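Local coordinates for fatty acid synthase 1, isoform A (Drosophila melanogaster, PDB 6FN6), which probably catalyses, as a multifunctional enzyme, the NADPH-dependent synthesis of long-chain saturated fatty acids from acetyl-CoA and malonyl-CoA, this piece being its modifying region, at residues T56-T69 with E94-P107. Sequence-based numbering, arbitrary orientation.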
# COMPACT_ATOMS: atom_id res chain seq x y z
N THR A 56 -19.74 24.14 -12.97
CA THR A 56 -18.42 23.52 -12.91
C THR A 56 -18.50 22.00 -12.75
O THR A 56 -18.81 21.51 -11.67
CB THR A 56 -17.59 24.09 -11.75
OG1 THR A 56 -17.64 25.53 -11.78
CG2 THR A 56 -16.15 23.63 -11.84
N PRO A 57 -18.20 21.25 -13.82
CA PRO A 57 -18.15 19.79 -13.69
C PRO A 57 -16.89 19.32 -12.96
O PRO A 57 -15.83 19.93 -13.12
CB PRO A 57 -18.17 19.30 -15.14
CG PRO A 57 -17.56 20.41 -15.91
CD PRO A 57 -17.97 21.68 -15.21
N VAL A 58 -17.00 18.26 -12.16
CA VAL A 58 -15.86 17.76 -11.40
C VAL A 58 -15.83 16.24 -11.38
O VAL A 58 -16.83 15.58 -11.67
CB VAL A 58 -15.85 18.32 -9.97
CG1 VAL A 58 -15.75 19.85 -9.98
CG2 VAL A 58 -17.10 17.87 -9.21
N VAL A 59 -14.67 15.69 -11.02
CA VAL A 59 -14.52 14.25 -10.84
C VAL A 59 -13.88 13.98 -9.49
O VAL A 59 -12.72 14.35 -9.26
CB VAL A 59 -13.69 13.63 -11.98
CG1 VAL A 59 -13.42 12.15 -11.71
CG2 VAL A 59 -14.38 13.80 -13.31
N MET A 60 -14.63 13.36 -8.59
CA MET A 60 -14.12 13.00 -7.28
C MET A 60 -13.63 11.56 -7.29
O MET A 60 -14.23 10.71 -7.94
CB MET A 60 -15.19 13.19 -6.21
CG MET A 60 -15.79 14.58 -6.21
SD MET A 60 -16.83 14.88 -4.77
CE MET A 60 -17.80 16.25 -5.39
N GLU A 61 -12.55 11.30 -6.57
CA GLU A 61 -11.97 9.96 -6.54
C GLU A 61 -11.50 9.57 -5.14
O GLU A 61 -11.11 10.43 -4.35
CB GLU A 61 -10.80 9.87 -7.52
CG GLU A 61 -11.19 10.07 -8.97
CD GLU A 61 -10.00 10.04 -9.90
OE1 GLU A 61 -9.60 8.92 -10.31
OE2 GLU A 61 -9.46 11.12 -10.22
N ASN A 62 -11.55 8.27 -4.87
CA ASN A 62 -11.07 7.72 -3.60
C ASN A 62 -11.73 8.43 -2.42
O ASN A 62 -11.06 8.79 -1.45
CB ASN A 62 -9.55 7.84 -3.50
CG ASN A 62 -8.97 7.01 -2.37
OD1 ASN A 62 -9.37 5.86 -2.16
ND2 ASN A 62 -8.03 7.58 -1.63
N LEU A 63 -13.04 8.62 -2.50
CA LEU A 63 -13.78 9.22 -1.41
C LEU A 63 -13.83 8.27 -0.23
O LEU A 63 -14.20 7.10 -0.38
CB LEU A 63 -15.19 9.60 -1.85
CG LEU A 63 -15.30 10.84 -2.74
CD1 LEU A 63 -16.63 10.88 -3.45
CD2 LEU A 63 -15.12 12.09 -1.90
N VAL A 64 -13.45 8.76 0.94
CA VAL A 64 -13.52 7.98 2.17
C VAL A 64 -14.30 8.76 3.21
O VAL A 64 -13.98 9.91 3.52
CB VAL A 64 -12.12 7.62 2.70
CG1 VAL A 64 -12.23 6.77 3.96
CG2 VAL A 64 -11.31 6.90 1.63
N PHE A 65 -15.33 8.13 3.76
CA PHE A 65 -16.11 8.73 4.83
C PHE A 65 -15.70 8.08 6.15
O PHE A 65 -16.17 7.00 6.51
CB PHE A 65 -17.60 8.57 4.54
CG PHE A 65 -18.00 9.08 3.18
CD1 PHE A 65 -18.24 10.43 2.97
CD2 PHE A 65 -18.09 8.21 2.10
CE1 PHE A 65 -18.58 10.89 1.71
CE2 PHE A 65 -18.44 8.68 0.85
CZ PHE A 65 -18.69 10.02 0.65
N HIS A 66 -14.78 8.74 6.85
CA HIS A 66 -14.09 8.14 7.99
C HIS A 66 -14.97 7.98 9.23
O HIS A 66 -14.78 7.04 10.00
CB HIS A 66 -12.86 8.98 8.34
CG HIS A 66 -11.86 9.05 7.22
ND1 HIS A 66 -10.83 8.15 7.09
CD2 HIS A 66 -11.75 9.90 6.18
CE1 HIS A 66 -10.11 8.45 6.02
NE2 HIS A 66 -10.66 9.51 5.45
N ARG A 67 -15.92 8.89 9.42
CA ARG A 67 -16.82 8.80 10.56
C ARG A 67 -18.11 9.56 10.28
O ARG A 67 -18.15 10.43 9.40
CB ARG A 67 -16.16 9.35 11.83
CG ARG A 67 -15.72 10.80 11.75
CD ARG A 67 -15.30 11.31 13.13
NE ARG A 67 -15.13 12.76 13.18
CZ ARG A 67 -16.14 13.63 13.22
NH1 ARG A 67 -17.40 13.21 13.22
NH2 ARG A 67 -15.89 14.93 13.27
N ALA A 68 -19.15 9.25 11.03
CA ALA A 68 -20.43 9.92 10.88
C ALA A 68 -20.44 11.24 11.63
O ALA A 68 -19.78 11.38 12.66
CB ALA A 68 -21.56 9.03 11.36
N THR A 69 -21.19 12.21 11.11
CA THR A 69 -21.36 13.49 11.78
C THR A 69 -22.79 13.60 12.27
O THR A 69 -23.73 13.64 11.47
CB THR A 69 -21.05 14.70 10.87
OG1 THR A 69 -19.77 14.52 10.24
CG2 THR A 69 -21.03 15.99 11.66
N GLU A 94 -14.32 18.44 10.99
CA GLU A 94 -15.50 18.99 11.66
C GLU A 94 -15.22 19.42 13.10
O GLU A 94 -15.31 20.60 13.42
CB GLU A 94 -16.64 17.96 11.62
CG GLU A 94 -17.94 18.41 12.28
CD GLU A 94 -18.02 18.02 13.75
OE1 GLU A 94 -17.58 16.90 14.09
OE2 GLU A 94 -18.51 18.83 14.56
N SER A 95 -14.90 18.46 13.97
CA SER A 95 -14.62 18.77 15.37
C SER A 95 -13.16 18.45 15.70
O SER A 95 -12.89 17.63 16.57
CB SER A 95 -15.56 18.00 16.30
OG SER A 95 -15.21 16.62 16.35
N GLY A 96 -12.24 19.09 14.99
CA GLY A 96 -10.83 18.88 15.24
C GLY A 96 -10.42 17.46 14.92
O GLY A 96 -9.40 16.96 15.42
N SER A 97 -11.21 16.80 14.08
CA SER A 97 -10.94 15.43 13.67
C SER A 97 -11.37 15.22 12.22
O SER A 97 -12.32 15.85 11.75
CB SER A 97 -11.66 14.44 14.59
OG SER A 97 -13.07 14.50 14.42
N LEU A 98 -10.65 14.36 11.51
CA LEU A 98 -10.92 14.10 10.10
C LEU A 98 -12.31 13.50 9.89
O LEU A 98 -12.71 12.59 10.61
CB LEU A 98 -9.86 13.16 9.53
CG LEU A 98 -10.07 12.72 8.08
CD1 LEU A 98 -10.04 13.91 7.14
CD2 LEU A 98 -9.02 11.69 7.68
N ALA A 99 -13.02 14.02 8.89
CA ALA A 99 -14.35 13.52 8.55
C ALA A 99 -14.33 12.80 7.21
O ALA A 99 -14.72 11.64 7.11
CB ALA A 99 -15.36 14.67 8.53
N VAL A 100 -13.88 13.51 6.17
CA VAL A 100 -13.87 12.97 4.81
C VAL A 100 -12.56 13.30 4.10
O VAL A 100 -11.96 14.35 4.34
CB VAL A 100 -15.07 13.49 4.00
CG1 VAL A 100 -14.99 13.04 2.54
CG2 VAL A 100 -16.37 13.03 4.61
N SER A 101 -12.13 12.38 3.24
CA SER A 101 -10.93 12.58 2.42
C SER A 101 -11.19 12.06 1.01
O SER A 101 -12.05 11.22 0.79
CB SER A 101 -9.73 11.87 3.04
OG SER A 101 -9.79 10.47 2.82
N GLY A 102 -10.42 12.57 0.05
CA GLY A 102 -10.53 12.12 -1.32
C GLY A 102 -9.76 13.01 -2.28
O GLY A 102 -8.94 13.83 -1.87
N LYS A 103 -10.04 12.84 -3.57
CA LYS A 103 -9.37 13.61 -4.61
C LYS A 103 -10.41 14.26 -5.51
O LYS A 103 -11.46 13.68 -5.78
CB LYS A 103 -8.44 12.71 -5.43
CG LYS A 103 -7.81 13.36 -6.64
CD LYS A 103 -6.93 12.38 -7.40
CE LYS A 103 -6.44 12.97 -8.72
NZ LYS A 103 -5.55 12.04 -9.45
N ILE A 104 -10.12 15.47 -5.98
CA ILE A 104 -11.04 16.20 -6.85
C ILE A 104 -10.28 16.96 -7.93
O ILE A 104 -9.31 17.66 -7.64
CB ILE A 104 -11.94 17.15 -6.03
CG1 ILE A 104 -13.03 17.74 -6.93
CG2 ILE A 104 -11.11 18.26 -5.39
CD1 ILE A 104 -14.13 18.45 -6.16
N THR A 105 -10.72 16.81 -9.17
CA THR A 105 -10.09 17.49 -10.29
C THR A 105 -11.12 17.92 -11.34
O THR A 105 -12.14 17.25 -11.52
CB THR A 105 -9.04 16.60 -10.98
OG1 THR A 105 -9.65 15.39 -11.43
CG2 THR A 105 -7.90 16.27 -10.02
N ILE A 106 -10.85 19.03 -12.01
CA ILE A 106 -11.69 19.50 -13.11
C ILE A 106 -11.19 18.85 -14.40
O ILE A 106 -10.08 19.13 -14.85
CB ILE A 106 -11.68 21.03 -13.21
CG1 ILE A 106 -12.34 21.65 -11.98
CG2 ILE A 106 -12.40 21.49 -14.48
CD1 ILE A 106 -12.18 23.15 -11.86
N PRO A 107 -12.01 17.96 -15.00
CA PRO A 107 -11.56 17.19 -16.16
C PRO A 107 -11.43 18.00 -17.45
O PRO A 107 -12.03 19.07 -17.58
CB PRO A 107 -12.65 16.13 -16.31
CG PRO A 107 -13.87 16.78 -15.80
CD PRO A 107 -13.42 17.66 -14.66
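Arg-67 has CG placed between its backbone N and carbonyl carbon (chi1 60°), and its chain then runs extended to NE, which carries the guanidinium to Glu-94 and Ser-97. Glu-94 has CG anti to its backbone N and bends at chi2 (-92°), which turns the carboxylate toward Arg-67. The two planes are nearly perpendicular. Arg-67 NH2 forms a salt bridge with Glu-94 OE1, 2.7 Å away. Glu-94 OE1 accepts through its anti lone pair, the one away from its other oxygen; NH2 meets it slightly out of the guanidinium plane. Arg-67 NE donates to Ser-97 OG at 3.0 Å, and NH2 adds a weak bond to the same hydroxyl. Together these bonds probably limit its rotation.

His-66 is gripped from several sides. Its NE2 and Ser-101 OG are hydrogen-bonded at 2.9 Å, nearly straight. Leu-98 CD2 sits over the centre of one ring face in a CH-pi contact, 3.6 Å from the centroid. Val-64 CG1 lies on the opposite face, toward the rim. The backbone N of His-66 donates to Ala-99 O.

Strands 58-65 and 98-105 are antiparallel neighbours in the predicted N-terminal hotdog fold of the dehydratase domain. Strand 191-201 flanks 58-65 on its other side. The register slips by one residue between Glu-61 and Val-64, a beta bulge at the corner formed by Asn-62. Backbone bonds pair Val-59 with Thr-105, Glu-61 with Lys-103 and Val-64 with Ser-101.

Phe-65 and Val-100 lie side by side on the face toward helix 34-48, with Phe-65 CD1 3.6 Å from Val-100 CG2. Met-60 and Ile-104 share that face. On the other face, Glu-61 runs alongside Lys-103, but Glu-61 OE2 and Lys-103 NZ stay 4.1 Å apart, beyond a salt bridge. Glu-61 OE1 makes a salt bridge with Arg-198. Where strand 98-105 runs out, Val-59 CG2 packs on Pro-107 CG at 3.9 Å.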